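Local coordinates for hypothetical protein (Geobacillus stearothermophilus, PDB 1SFS), which is of unknown function but, as a member of the Rv2525c-like glycoside hydrolase-like family, is possibly a bacterial lysozyme that cleaves cell-wall polysaccharide, at residues 117-127 with 148-157; 178-188 with 202-211. All blocks are in the same frame, centred on the assembly; numbering follows the deposited sequence.

Contact 1: residues 117-127 with 148-157; sequences IPKNKLLFANI and TGYRPGLYAD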
ATOM      1  N   ILE A 117      -9.751 -12.121  -0.364  1.00 13.92           N
ATOM      2  CA  ILE A 117      -9.022 -11.503   0.745  1.00 12.86           C
ATOM      3  C   ILE A 117      -9.960 -11.398   1.918  1.00 12.16           C
ATOM      4  O   ILE A 117     -11.077 -10.849   1.743  1.00 14.14           O
ATOM      5  CB  ILE A 117      -8.453 -10.133   0.378  1.00 14.21           C
ATOM      6  CG1 ILE A 117      -7.560 -10.276  -0.842  1.00 16.69           C
ATOM      7  CG2 ILE A 117      -7.774  -9.522   1.594  1.00 14.05           C
ATOM      8  CD1 ILE A 117      -6.933  -9.008  -1.339  1.00 18.77           C
ATOM      9  N   PRO A 118      -9.651 -11.926   3.088  1.00 13.55           N
ATOM     10  CA  PRO A 118     -10.583 -11.888   4.218  1.00 15.96           C
ATOM     11  C   PRO A 118     -10.793 -10.481   4.787  1.00 13.78           C
ATOM     12  O   PRO A 118     -10.027  -9.569   4.523  1.00 14.11           O
ATOM     13  CB  PRO A 118      -9.885 -12.770   5.272  1.00 19.32           C
ATOM     14  CG  PRO A 118      -8.624 -13.225   4.755  1.00 18.26           C
ATOM     15  CD  PRO A 118      -8.390 -12.654   3.396  1.00 14.85           C
ATOM     16  N   LYS A 119     -11.841 -10.369   5.589  1.00 18.78           N
ATOM     17  CA  LYS A 119     -12.103  -9.125   6.332  1.00 19.94           C
ATOM     18  C   LYS A 119     -11.008  -8.818   7.353  1.00 15.51           C
ATOM     19  O   LYS A 119     -10.146  -9.654   7.696  1.00 17.05           O
ATOM     20  CB  LYS A 119     -13.509  -9.217   6.997  1.00 26.97           C
ATOM     21  CG  LYS A 119     -14.585  -9.061   5.915  1.00 32.84           C
ATOM     22  CD  LYS A 119     -15.943  -8.872   6.571  1.00 36.23           C
ATOM     23  CE  LYS A 119     -17.060  -9.083   5.582  1.00 38.59           C
ATOM     24  NZ  LYS A 119     -18.404  -8.580   6.002  1.00 49.75           N
ATOM     25  N   ASN A 120     -11.056  -7.591   7.850  0.53 14.98           N
ATOM     26  CA  ASN A 120     -10.160  -6.910   8.754  0.53 14.52           C
ATOM     27  C   ASN A 120      -8.721  -6.955   8.236  0.53 12.25           C
ATOM     28  O   ASN A 120      -7.747  -7.084   8.976  0.53 15.34           O
ATOM     29  CB  ASN A 120     -10.262  -7.405  10.207  0.53 19.12           C
ATOM     30  CG  ASN A 120     -11.669  -7.325  10.753  0.53 19.57           C
ATOM     31  OD1 ASN A 120     -12.415  -6.355  10.600  0.53 26.50           O
ATOM     32  ND2 ASN A 120     -12.064  -8.380  11.434  0.53 26.70           N
ATOM     33  N   LYS A 121      -8.586  -6.809   6.941  1.00 10.93           N
ATOM     34  CA  LYS A 121      -7.339  -6.647   6.202  1.00 10.10           C
ATOM     35  C   LYS A 121      -7.304  -5.284   5.541  1.00  8.66           C
ATOM     36  O   LYS A 121      -8.342  -4.744   5.145  1.00  9.55           O
ATOM     37  CB  LYS A 121      -7.163  -7.750   5.199  1.00 11.17           C
ATOM     38  CG  LYS A 121      -7.160  -9.160   5.732  1.00 12.75           C
ATOM     39  CD  LYS A 121      -6.058  -9.430   6.717  1.00 12.94           C
ATOM     40  CE  LYS A 121      -6.106 -10.880   7.197  1.00 16.59           C
ATOM     41  NZ  LYS A 121      -5.054 -11.055   8.252  1.00 19.41           N
ATOM     42  N   LEU A 122      -6.106  -4.714   5.437  1.00  8.03           N
ATOM     43  CA  LEU A 122      -5.888  -3.437   4.776  1.00  7.50           C
ATOM     44  C   LEU A 122      -5.983  -3.507   3.269  1.00  7.64           C
ATOM     45  O   LEU A 122      -5.473  -4.452   2.648  1.00  8.59           O
ATOM     46  CB  LEU A 122      -4.490  -2.933   5.140  1.00  7.91           C
ATOM     47  CG  LEU A 122      -4.362  -2.294   6.517  1.00  8.26           C
ATOM     48  CD1 LEU A 122      -2.950  -2.329   7.023  1.00  9.11           C
ATOM     49  CD2 LEU A 122      -4.888  -0.865   6.479  1.00  8.89           C
ATOM     50  N   LEU A 123      -6.553  -2.471   2.678  1.00  7.51           N
ATOM     51  CA  LEU A 123      -6.504  -2.195   1.240  1.00  7.23           C
ATOM     52  C   LEU A 123      -5.896  -0.810   1.063  1.00  7.23           C
ATOM     53  O   LEU A 123      -6.449   0.152   1.635  1.00  7.80           O
ATOM     54  CB  LEU A 123      -7.871  -2.254   0.580  1.00  8.03           C
ATOM     55  CG  LEU A 123      -8.699  -3.509   0.824  1.00  8.33           C
ATOM     56  CD1 LEU A 123     -10.056  -3.383   0.189  1.00  9.71           C
ATOM     57  CD2 LEU A 123      -8.001  -4.775   0.340  1.00  9.39           C
ATOM     58  N   PHE A 124      -4.809  -0.678   0.345  1.00  6.80           N
ATOM     59  CA  PHE A 124      -4.118   0.613   0.200  1.00  6.84           C
ATOM     60  C   PHE A 124      -4.493   1.324  -1.062  1.00  7.61           C
ATOM     61  O   PHE A 124      -4.315   0.807  -2.161  1.00 11.51           O
ATOM     62  CB  PHE A 124      -2.609   0.420   0.223  1.00  7.24           C
ATOM     63  CG  PHE A 124      -2.061   0.178   1.611  1.00  7.00           C
ATOM     64  CD1 PHE A 124      -1.532   1.225   2.342  1.00  7.18           C
ATOM     65  CD2 PHE A 124      -2.104  -1.080   2.206  1.00  7.32           C
ATOM     66  CE1 PHE A 124      -1.088   1.044   3.638  1.00  7.79           C
ATOM     67  CE2 PHE A 124      -1.657  -1.257   3.505  1.00  8.45           C
ATOM     68  CZ  PHE A 124      -1.143  -0.207   4.207  1.00  8.38           C
ATOM     69  N   ALA A 125      -4.909   2.576  -0.961  1.00  7.16           N
ATOM     70  CA  ALA A 125      -5.113   3.450  -2.111  1.00  7.69           C
ATOM     71  C   ALA A 125      -3.796   4.017  -2.574  1.00  7.31           C
ATOM     72  O   ALA A 125      -3.063   4.599  -1.792  1.00  8.39           O
ATOM     73  CB  ALA A 125      -6.043   4.583  -1.726  1.00  9.36           C
ATOM     74  N   ASN A 126      -3.533   3.949  -3.882  0.58  7.53           N
ATOM     75  CA  ASN A 126      -2.321   4.464  -4.485  0.58  9.10           C
ATOM     76  C   ASN A 126      -2.384   5.936  -4.848  0.58  9.01           C
ATOM     77  O   ASN A 126      -2.799   6.263  -5.967  0.58 10.67           O
ATOM     78  CB  ASN A 126      -2.105   3.640  -5.765  0.58  9.31           C
ATOM     79  CG  ASN A 126      -0.868   4.112  -6.456  0.58 14.36           C
ATOM     80  OD1 ASN A 126       0.217   3.830  -5.940  0.58 21.01           O
ATOM     81  ND2 ASN A 126      -0.991   4.777  -7.589  0.58 19.68           N
ATOM     82  N   ILE A 127      -1.970   6.814  -3.958  1.00  9.71           N
ATOM     83  CA  ILE A 127      -2.075   8.267  -4.196  1.00 10.34           C
ATOM     84  C   ILE A 127      -0.710   8.760  -4.581  1.00 10.68           C
ATOM     85  O   ILE A 127       0.127   9.058  -3.726  1.00 12.70           O
ATOM     86  CB  ILE A 127      -2.640   8.996  -3.000  1.00 11.16           C
ATOM     87  CG1 ILE A 127      -3.996   8.429  -2.553  1.00 12.60           C
ATOM     88  CG2 ILE A 127      -2.728  10.490  -3.316  1.00 12.98           C
ATOM     89  CD1 ILE A 127      -4.596   8.969  -1.288  1.00 14.77           C
ATOM     90  N   THR A 148     -17.538  -2.548   5.463  1.00 15.20           N
ATOM     91  CA  THR A 148     -17.126  -3.728   4.737  1.00 14.94           C
ATOM     92  C   THR A 148     -16.217  -4.686   5.487  1.00 15.23           C
ATOM     93  O   THR A 148     -15.997  -5.814   5.053  1.00 19.03           O
ATOM     94  CB  THR A 148     -16.420  -3.322   3.425  1.00 14.95           C
ATOM     95  OG1 THR A 148     -15.065  -2.942   3.686  1.00 13.35           O
ATOM     96  CG2 THR A 148     -17.192  -2.244   2.702  1.00 16.35           C
ATOM     97  N   GLY A 149     -15.646  -4.158   6.567  1.00 15.43           N
ATOM     98  CA  GLY A 149     -14.668  -4.948   7.279  1.00 18.19           C
ATOM     99  C   GLY A 149     -13.232  -4.778   6.793  1.00 14.85           C
ATOM    100  O   GLY A 149     -12.352  -5.246   7.504  1.00 17.19           O
ATOM    101  N   TYR A 150     -13.001  -4.174   5.627  1.00 11.86           N
ATOM    102  CA  TYR A 150     -11.634  -3.884   5.200  1.00  9.79           C
ATOM    103  C   TYR A 150     -11.183  -2.589   5.855  1.00  9.63           C
ATOM    104  O   TYR A 150     -11.962  -1.681   6.131  1.00 11.72           O
ATOM    105  CB  TYR A 150     -11.580  -3.779   3.693  1.00  9.78           C
ATOM    106  CG  TYR A 150     -11.837  -5.112   3.034  1.00 10.02           C
ATOM    107  CD1 TYR A 150     -13.059  -5.405   2.482  1.00 13.90           C
ATOM    108  CD2 TYR A 150     -10.885  -6.119   3.010  1.00 10.36           C
ATOM    109  CE1 TYR A 150     -13.312  -6.619   1.896  1.00 16.69           C
ATOM    110  CE2 TYR A 150     -11.123  -7.335   2.434  1.00 10.47           C
ATOM    111  CZ  TYR A 150     -12.338  -7.595   1.876  1.00 13.37           C
ATOM    112  OH  TYR A 150     -12.612  -8.807   1.287  1.00 19.13           O
ATOM    113  N   ARG A 151      -9.891  -2.493   6.123  1.00  9.67           N
ATOM    114  CA  ARG A 151      -9.300  -1.345   6.778  1.00  8.94           C
ATOM    115  C   ARG A 151      -8.666  -0.426   5.746  1.00  7.72           C
ATOM    116  O   ARG A 151      -7.999  -0.930   4.815  1.00  8.23           O
ATOM    117  CB  ARG A 151      -8.296  -1.793   7.835  1.00  9.32           C
ATOM    118  CG  ARG A 151      -7.837  -0.667   8.735  1.00 10.61           C
ATOM    119  CD  ARG A 151      -6.866  -1.151   9.812  1.00 11.14           C
ATOM    120  NE  ARG A 151      -6.498   0.011  10.638  1.00 11.13           N
ATOM    121  CZ  ARG A 151      -5.801  -0.045  11.756  1.00 11.16           C
ATOM    122  NH1 ARG A 151      -5.489   1.010  12.440  1.00 12.58           N
ATOM    123  NH2 ARG A 151      -5.334  -1.227  12.191  1.00 12.95           N
ATOM    124  N   PRO A 152      -8.793   0.880   5.872  1.00  7.83           N
ATOM    125  CA  PRO A 152      -8.239   1.793   4.860  1.00  7.25           C
ATOM    126  C   PRO A 152      -6.748   1.995   5.004  1.00  7.07           C
ATOM    127  O   PRO A 152      -6.238   2.408   6.037  1.00  9.04           O
ATOM    128  CB  PRO A 152      -8.997   3.101   5.120  1.00  8.62           C
ATOM    129  CG  PRO A 152      -9.447   3.031   6.529  1.00  9.64           C
ATOM    130  CD  PRO A 152      -9.660   1.580   6.845  1.00  9.36           C
ATOM    131  N   GLY A 153      -6.049   1.768   3.910  1.00  6.77           N
ATOM    132  CA  GLY A 153      -4.648   2.131   3.772  1.00  6.71           C
ATOM    133  C   GLY A 153      -4.485   3.259   2.787  1.00  6.14           C
ATOM    134  O   GLY A 153      -5.288   3.397   1.835  1.00  6.84           O
ATOM    135  N   LEU A 154      -3.455   4.071   2.967  1.00  6.62           N
ATOM    136  CA  LEU A 154      -3.134   5.174   2.079  1.00  6.70           C
ATOM    137  C   LEU A 154      -1.654   5.079   1.739  1.00  6.59           C
ATOM    138  O   LEU A 154      -0.831   5.190   2.641  1.00  7.63           O
ATOM    139  CB  LEU A 154      -3.426   6.511   2.763  1.00  7.33           C
ATOM    140  CG  LEU A 154      -4.876   6.724   3.190  1.00  8.31           C
ATOM    141  CD1 LEU A 154      -4.983   7.852   4.207  1.00  9.60           C
ATOM    142  CD2 LEU A 154      -5.762   6.976   2.003  1.00 10.30           C
ATOM    143  N   TYR A 155      -1.296   4.828   0.477  0.55  7.23           N
ATOM    144  CA  TYR A 155       0.076   4.903  -0.029  0.55  7.25           C
ATOM    145  C   TYR A 155       0.206   6.293  -0.614  0.55  7.79           C
ATOM    146  O   TYR A 155      -0.534   6.660  -1.525  0.55  8.28           O
ATOM    147  CB  TYR A 155       0.409   3.906  -1.107  0.55  8.51           C
ATOM    148  CG  TYR A 155       1.690   4.119  -1.890  0.55  8.13           C
ATOM    149  CD1 TYR A 155       2.928   3.705  -1.380  0.55  9.39           C
ATOM    150  CD2 TYR A 155       1.695   4.735  -3.151  0.55 10.98           C
ATOM    151  CE1 TYR A 155       4.105   3.896  -2.114  0.55 10.04           C
ATOM    152  CE2 TYR A 155       2.849   4.909  -3.869  0.55 11.07           C
ATOM    153  CZ  TYR A 155       4.048   4.478  -3.346  0.55 10.36           C
ATOM    154  OH  TYR A 155       5.222   4.707  -4.106  0.55 11.05           O
ATOM    155  N   ALA A 156       1.182   7.011  -0.072  1.00  7.82           N
ATOM    156  CA  ALA A 156       1.303   8.416  -0.452  1.00  8.99           C
ATOM    157  C   ALA A 156       2.649   8.954  -0.022  1.00  9.08           C
ATOM    158  O   ALA A 156       3.357   8.377   0.789  1.00  9.68           O
ATOM    159  CB  ALA A 156       0.193   9.211   0.155  1.00 12.69           C
ATOM    160  N   ASP A 157       2.962  10.117  -0.574  1.00 10.76           N
ATOM    161  CA  ASP A 157       4.157  10.871  -0.223  1.00 10.74           C
ATOM    162  C   ASP A 157       3.754  12.049   0.649  1.00 10.80           C
ATOM    163  O   ASP A 157       3.154  13.000   0.143  1.00 12.10           O
ATOM    164  CB  ASP A 157       4.841  11.356  -1.483  1.00 13.84           C
ATOM    165  CG  ASP A 157       6.174  11.974  -1.271  1.00 14.92           C
ATOM    166  OD1 ASP A 157       6.401  12.486  -0.125  1.00 15.11           O
ATOM    167  OD2 ASP A 157       7.011  11.972  -2.205  1.00 18.67           O
TER
HETATM  168  O   HOH W   1       1.271  11.348  -2.451  1.00 15.30           O
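With CG anti to its carbonyl carbon (chi1 -68°), the ring of Tyr-150 lies across the start of 117-127, where its OH donates to Ile-117 O at 2.6 Å. Ile-117 O and Lys-121 O both lie at the edge of this ring, in its plane, while Leu-123 CD1 forms an off-centre CH-pi contact, 4.3 Å from the ring centroid. Pro-118 O, buried beside Tyr-150 CE2, has no polar partner. The same choice of first torsion in Phe-124 (chi1 -77°) lays its ring over Gly-153, whose CA sits over one face, 3.8 Å from the centroid; the glycine, lacking a side chain, admits the ring so close to the backbone.

The backbones pair in parallel from Lys-121 to Ile-127. Arg-151, Gly-153 and Tyr-155 donate through N to Lys-121 O, Leu-123 O and Ala-125 O, and Leu-123, Ala-125 and Ile-127 donate back to Arg-151 O, Gly-153 O and Tyr-155 O; the bond from Leu-123 N to Arg-151 O is 3.0 Å long. Asn-126 and Tyr-155 run side by side, amide and ring planes 11° apart, and Asn-126 OD1 lies 3.3 Å from Tyr-155 CD2; Asn-126 ND2 bonds to Glu-128, and Tyr-155 OH to Arg-219 and Gln-216. Beyond them, a water joins Ile-127 O to Asp-157 N.

Strands 122-126 and 151-156, bridged by helix 135-145, form a right-handed beta-alpha-beta unit. Trp-137 and Trp-141 of that helix pack on Ala-125, and Phe-163 of helix 163-173 covers Ile-127 and Leu-154. On its other edge strand 122-126 bonds to strand 84-89, as strand 151-156 does to strand 182-185.

Contact 2: residues 178-188 with 202-211; sequences AVQAVIWSAAP and QPAAPPCSAN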
ATOM      1  N   ALA A 178      -7.581   9.190  11.474  1.00  8.02           N
ATOM      2  CA  ALA A 178      -6.305   8.873  12.086  1.00  8.63           C
ATOM      3  C   ALA A 178      -6.366   7.540  12.799  1.00  9.17           C
ATOM      4  O   ALA A 178      -5.344   6.845  12.871  1.00 11.78           O
ATOM      5  CB  ALA A 178      -5.878   9.945  13.045  1.00 10.09           C
ATOM      6  N   VAL A 179      -7.500   7.162  13.391  1.00  8.94           N
ATOM      7  CA  VAL A 179      -7.622   5.897  14.077  1.00 10.01           C
ATOM      8  C   VAL A 179      -7.561   4.749  13.079  1.00  9.30           C
ATOM      9  O   VAL A 179      -6.862   3.756  13.278  1.00 11.37           O
ATOM     10  CB  VAL A 179      -8.920   5.848  14.903  1.00 11.64           C
ATOM     11  CG1 VAL A 179      -9.096   4.488  15.563  1.00 14.36           C
ATOM     12  CG2 VAL A 179      -8.927   6.962  15.952  1.00 13.94           C
ATOM     13  N   GLN A 180      -8.347   4.841  12.036  1.00  8.41           N
ATOM     14  CA  GLN A 180      -8.547   3.721  11.102  1.00  8.80           C
ATOM     15  C   GLN A 180      -7.491   3.651  10.042  1.00  7.97           C
ATOM     16  O   GLN A 180      -7.093   2.553   9.635  1.00  9.63           O
ATOM     17  CB  GLN A 180      -9.932   3.808  10.431  1.00  8.99           C
ATOM     18  CG  GLN A 180     -11.133   3.794  11.409  1.00 10.93           C
ATOM     19  CD  GLN A 180     -11.251   2.608  12.301  1.00 13.19           C
ATOM     20  OE1 GLN A 180     -10.937   1.517  11.855  1.00 16.10           O
ATOM     21  NE2 GLN A 180     -11.747   2.789  13.500  1.00 17.27           N
ATOM     22  N   ALA A 181      -7.072   4.759   9.446  1.00  8.02           N
ATOM     23  CA  ALA A 181      -6.172   4.698   8.306  1.00  7.75           C
ATOM     24  C   ALA A 181      -4.770   4.291   8.716  1.00  7.23           C
ATOM     25  O   ALA A 181      -4.253   4.684   9.769  1.00  8.17           O
ATOM     26  CB  ALA A 181      -6.107   6.018   7.564  1.00  9.22           C
ATOM     27  N   VAL A 182      -4.119   3.545   7.833  1.00  6.64           N
ATOM     28  CA  VAL A 182      -2.710   3.215   7.916  1.00  6.77           C
ATOM     29  C   VAL A 182      -2.007   3.786   6.703  1.00  6.46           C
ATOM     30  O   VAL A 182      -2.482   3.596   5.582  1.00  7.46           O
ATOM     31  CB  VAL A 182      -2.501   1.700   8.037  1.00  7.36           C
ATOM     32  CG1 VAL A 182      -1.041   1.338   8.015  1.00  7.97           C
ATOM     33  CG2 VAL A 182      -3.181   1.177   9.284  1.00  8.84           C
ATOM     34  N   ILE A 183      -0.902   4.492   6.928  1.00  6.35           N
ATOM     35  CA  ILE A 183      -0.139   5.091   5.855  1.00  6.65           C
ATOM     36  C   ILE A 183       1.093   4.241   5.516  1.00  6.53           C
ATOM     37  O   ILE A 183       1.826   3.802   6.394  1.00  7.23           O
ATOM     38  CB  ILE A 183       0.266   6.545   6.198  1.00  7.06           C
ATOM     39  CG1 ILE A 183      -0.985   7.428   6.322  1.00  8.90           C
ATOM     40  CG2 ILE A 183       1.234   7.122   5.181  1.00  8.60           C
ATOM     41  CD1 ILE A 183      -0.700   8.848   6.761  1.00  9.23           C
ATOM     42  N   TRP A 184       1.263   4.069   4.214  1.00  6.41           N
ATOM     43  CA  TRP A 184       2.462   3.563   3.575  1.00  6.48           C
ATOM     44  C   TRP A 184       3.128   4.774   2.932  1.00  6.38           C
ATOM     45  O   TRP A 184       2.624   5.310   1.948  1.00  7.64           O
ATOM     46  CB  TRP A 184       2.070   2.489   2.552  1.00  6.69           C
ATOM     47  CG  TRP A 184       3.187   1.859   1.777  1.00  7.17           C
ATOM     48  CD1 TRP A 184       4.530   2.055   1.847  1.00  7.29           C
ATOM     49  CD2 TRP A 184       2.966   0.889   0.763  1.00  7.47           C
ATOM     50  NE1 TRP A 184       5.172   1.240   0.944  1.00  8.21           N
ATOM     51  CE2 TRP A 184       4.248   0.527   0.259  1.00  8.01           C
ATOM     52  CE3 TRP A 184       1.822   0.299   0.245  1.00  9.72           C
ATOM     53  CZ2 TRP A 184       4.402  -0.414  -0.762  1.00  9.55           C
ATOM     54  CZ3 TRP A 184       1.986  -0.614  -0.761  1.00 13.33           C
ATOM     55  CH2 TRP A 184       3.262  -0.956  -1.246  1.00 12.47           C
ATOM     56  N   SER A 185       4.223   5.234   3.534  1.00  7.01           N
ATOM     57  CA  SER A 185       4.875   6.445   3.090  1.00  7.22           C
ATOM     58  C   SER A 185       5.911   6.166   2.027  1.00  7.88           C
ATOM     59  O   SER A 185       6.741   5.258   2.183  1.00  8.87           O
ATOM     60  CB  SER A 185       5.557   7.098   4.298  1.00  8.64           C
ATOM     61  OG  SER A 185       6.221   8.258   3.853  1.00  9.70           O
ATOM     62  N   ALA A 186       5.906   6.975   0.974  1.00  8.67           N
ATOM     63  CA  ALA A 186       6.844   6.917  -0.121  1.00 10.41           C
ATOM     64  C   ALA A 186       7.999   7.885  -0.003  1.00 10.63           C
ATOM     65  O   ALA A 186       8.654   8.176  -0.995  1.00 14.53           O
ATOM     66  CB  ALA A 186       6.096   7.141  -1.441  1.00 13.82           C
ATOM     67  N   ALA A 187       8.314   8.351   1.201  1.00 10.58           N
ATOM     68  CA  ALA A 187       9.430   9.271   1.414  1.00 11.62           C
ATOM     69  C   ALA A 187      10.017   9.059   2.791  1.00 10.68           C
ATOM     70  O   ALA A 187       9.268   8.672   3.712  1.00 10.76           O
ATOM     71  CB  ALA A 187       8.913  10.724   1.348  1.00 14.12           C
ATOM     72  N   PRO A 188      11.278   9.375   2.997  1.00 11.96           N
ATOM     73  CA  PRO A 188      12.264   9.667   1.941  1.00 12.78           C
ATOM     74  C   PRO A 188      12.633   8.390   1.219  1.00 12.21           C
ATOM     75  O   PRO A 188      12.211   7.283   1.598  1.00 12.24           O
ATOM     76  CB  PRO A 188      13.457  10.243   2.741  1.00 15.16           C
ATOM     77  CG  PRO A 188      13.361   9.506   4.027  1.00 15.14           C
ATOM     78  CD  PRO A 188      11.894   9.348   4.340  1.00 12.75           C
ATOM     79  N   GLN A 202      12.499   4.847   9.258  0.64 10.64           N
ATOM     80  CA  GLN A 202      12.373   6.296   9.429  0.64 13.11           C
ATOM     81  C   GLN A 202      11.529   6.936   8.328  0.64 10.78           C
ATOM     82  O   GLN A 202      11.980   7.895   7.654  0.64 11.67           O
ATOM     83  CB  GLN A 202      13.761   6.970   9.547  0.64 16.30           C
ATOM     84  CG  GLN A 202      14.687   6.606   8.444  0.64 19.32           C
ATOM     85  CD  GLN A 202      16.163   6.824   8.597  0.64 22.53           C
ATOM     86  OE1 GLN A 202      16.813   5.836   8.273  0.64 18.92           O
ATOM     87  NE2 GLN A 202      16.654   7.987   8.988  0.64 23.24           N
ATOM     88  N   PRO A 203      10.304   6.481   8.096  1.00  9.94           N
ATOM     89  CA  PRO A 203       9.499   7.152   7.050  1.00  9.99           C
ATOM     90  C   PRO A 203       9.162   8.584   7.424  1.00 10.52           C
ATOM     91  O   PRO A 203       8.984   8.913   8.614  1.00 12.56           O
ATOM     92  CB  PRO A 203       8.219   6.342   7.049  1.00  9.77           C
ATOM     93  CG  PRO A 203       8.112   5.744   8.379  1.00 11.43           C
ATOM     94  CD  PRO A 203       9.551   5.443   8.764  1.00 10.89           C
ATOM     95  N   ALA A 204       9.001   9.397   6.384  1.00 10.75           N
ATOM     96  CA  ALA A 204       8.337  10.722   6.554  1.00 12.12           C
ATOM     97  C   ALA A 204       6.867  10.491   6.908  1.00  9.76           C
ATOM     98  O   ALA A 204       6.222   9.588   6.406  1.00 11.15           O
ATOM     99  CB  ALA A 204       8.427  11.501   5.272  1.00 15.56           C
ATOM    100  N   ALA A 205       6.343  11.378   7.713  1.00 11.54           N
ATOM    101  CA  ALA A 205       4.960  11.317   8.156  1.00 10.57           C
ATOM    102  C   ALA A 205       4.271  12.645   7.908  1.00 10.43           C
ATOM    103  O   ALA A 205       4.905  13.674   7.897  1.00 12.06           O
ATOM    104  CB  ALA A 205       4.952  11.043   9.639  1.00 14.11           C
ATOM    105  N   PRO A 206       2.944  12.641   7.775  1.00 10.77           N
ATOM    106  CA  PRO A 206       2.236  13.930   7.756  1.00 10.52           C
ATOM    107  C   PRO A 206       2.335  14.588   9.099  1.00 10.22           C
ATOM    108  O   PRO A 206       2.626  13.947  10.103  1.00 11.39           O
ATOM    109  CB  PRO A 206       0.815  13.527   7.470  1.00 11.40           C
ATOM    110  CG  PRO A 206       0.700  12.157   8.017  1.00 14.75           C
ATOM    111  CD  PRO A 206       2.024  11.498   7.750  1.00 11.34           C
ATOM    112  N   PRO A 207       2.074  15.902   9.177  1.00 10.92           N
ATOM    113  CA  PRO A 207       2.268  16.644  10.431  1.00 12.44           C
ATOM    114  C   PRO A 207       1.092  16.556  11.369  1.00 12.24           C
ATOM    115  O   PRO A 207       0.779  17.567  11.994  1.00 14.39           O
ATOM    116  CB  PRO A 207       2.536  18.041   9.923  1.00 16.52           C
ATOM    117  CG  PRO A 207       1.742  18.160   8.700  1.00 15.43           C
ATOM    118  CD  PRO A 207       1.813  16.815   8.048  1.00 12.04           C
ATOM    119  N   CYS A 208       0.445  15.447  11.468  1.00 10.92           N
ATOM    120  CA  CYS A 208      -0.662  15.200  12.390  1.00 10.75           C
ATOM    121  C   CYS A 208      -0.693  13.707  12.713  1.00 10.27           C
ATOM    122  O   CYS A 208       0.082  12.918  12.162  1.00 12.05           O
ATOM    123  CB  CYS A 208      -1.946  15.699  11.799  1.00 11.65           C
ATOM    124  SG  CYS A 208      -2.404  14.846  10.271  1.00 12.81           S
ATOM    125  N   SER A 209      -1.640  13.281  13.555  0.71 10.94           N
ATOM    126  CA  SER A 209      -1.740  11.906  14.001  0.71 10.53           C
ATOM    127  C   SER A 209      -1.864  10.942  12.832  0.71  9.18           C
ATOM    128  O   SER A 209      -2.729  11.116  11.962  0.71  8.99           O
ATOM    129  CB  SER A 209      -3.033  11.747  14.831  0.71 13.37           C
ATOM    130  OG  SER A 209      -3.100  10.425  15.362  0.71 17.83           O
ATOM    131  N   ALA A 210      -1.047   9.891  12.852  1.00  9.84           N
ATOM    132  CA  ALA A 210      -1.102   8.880  11.820  1.00  8.98           C
ATOM    133  C   ALA A 210      -0.462   7.585  12.300  1.00  9.74           C
ATOM    134  O   ALA A 210       0.360   7.556  13.176  1.00 12.83           O
ATOM    135  CB  ALA A 210      -0.385   9.342  10.598  1.00 10.39           C
ATOM    136  N   ASN A 211      -0.866   6.508  11.614  1.00  8.47           N
ATOM    137  CA  ASN A 211      -0.276   5.186  11.762  1.00  8.38           C
ATOM    138  C   ASN A 211       0.619   4.937  10.540  1.00  7.83           C
ATOM    139  O   ASN A 211       0.153   4.383   9.542  1.00  8.26           O
ATOM    140  CB  ASN A 211      -1.359   4.123  11.841  1.00  8.69           C
ATOM    141  CG  ASN A 211      -2.322   4.317  12.958  1.00 11.12           C
ATOM    142  OD1 ASN A 211      -1.917   4.425  14.092  1.00 13.92           O
ATOM    143  ND2 ASN A 211      -3.612   4.427  12.625  1.00 12.23           N
TER
HETATM  144  O   HOH W   2      -3.080   7.670  14.395  1.00 21.44           O
HETATM  145  O   HOH W   3      -2.832   7.068   9.594  1.00 10.03           O
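Asn-211 ties its side chain to the turn between helix 176-180 and strand 182-185: ND2 donates to Ala-181 O at 2.9 Å, with that oxygen in the amide plane and an N-H...O angle of 163°. A further bond to Val-179 O is weak. The backbone of Asn-211 adds a firm link, its O accepting from Ile-183 N at 2.8 Å, and a water accepts from Asn-211 N and donates to Ala-181 O. Close by is the apolar part of the packing, where Ile-183 CD1 meets Pro-206 CG at 3.8 Å, tip to tip, and also touches Ala-210 CB; Tyr-167 of helix 163-173 packs on both loop residues. Further along, Ala-204 N bonds to Ala-187 O at 2.8 Å, and Ser-185 OG lies 2.9 Å from Ala-204 O, but its proton also has Ala-187 O within reach.

The two ends, by contrast, are exposed. At Ser-209 a water lies within bonding range of both Ala-178 O and Ser-209 OG; at the other, Pro-188, after its cis peptide, merely brushes Gln-202 O through CD.

The loop is thus held not by charge but by a few bonds from an amide, backbone N-H groups and probably the Ser-185 hydroxyl to main-chain carbonyls, with apolar packing and the Cys-208 to Cys-168 disulfide to helix 163-173.

Overall arrangement
Contact 1 closes before contact 2 opens along the chain, and their centres lie 14 Å apart. Both belong to one mixed sheet in which strands 122-126, 151-156 and 182-185 are consecutive neighbours. They meet directly: Leu-154 N lies 2.8 Å from Val-182 O, and Arg-151 NE lies 2.8 Å from Gln-180 O, both probable hydrogen bonds. Helix 163-173 packs against residues of both. Contact 1 is strand pairing within the sheet, whereas contact 2 seats the helix-free connection from strand 182-185 to strand 211-218 against strand 182-185 and the turn before it, all within the single glycoside hydrolase-like family region.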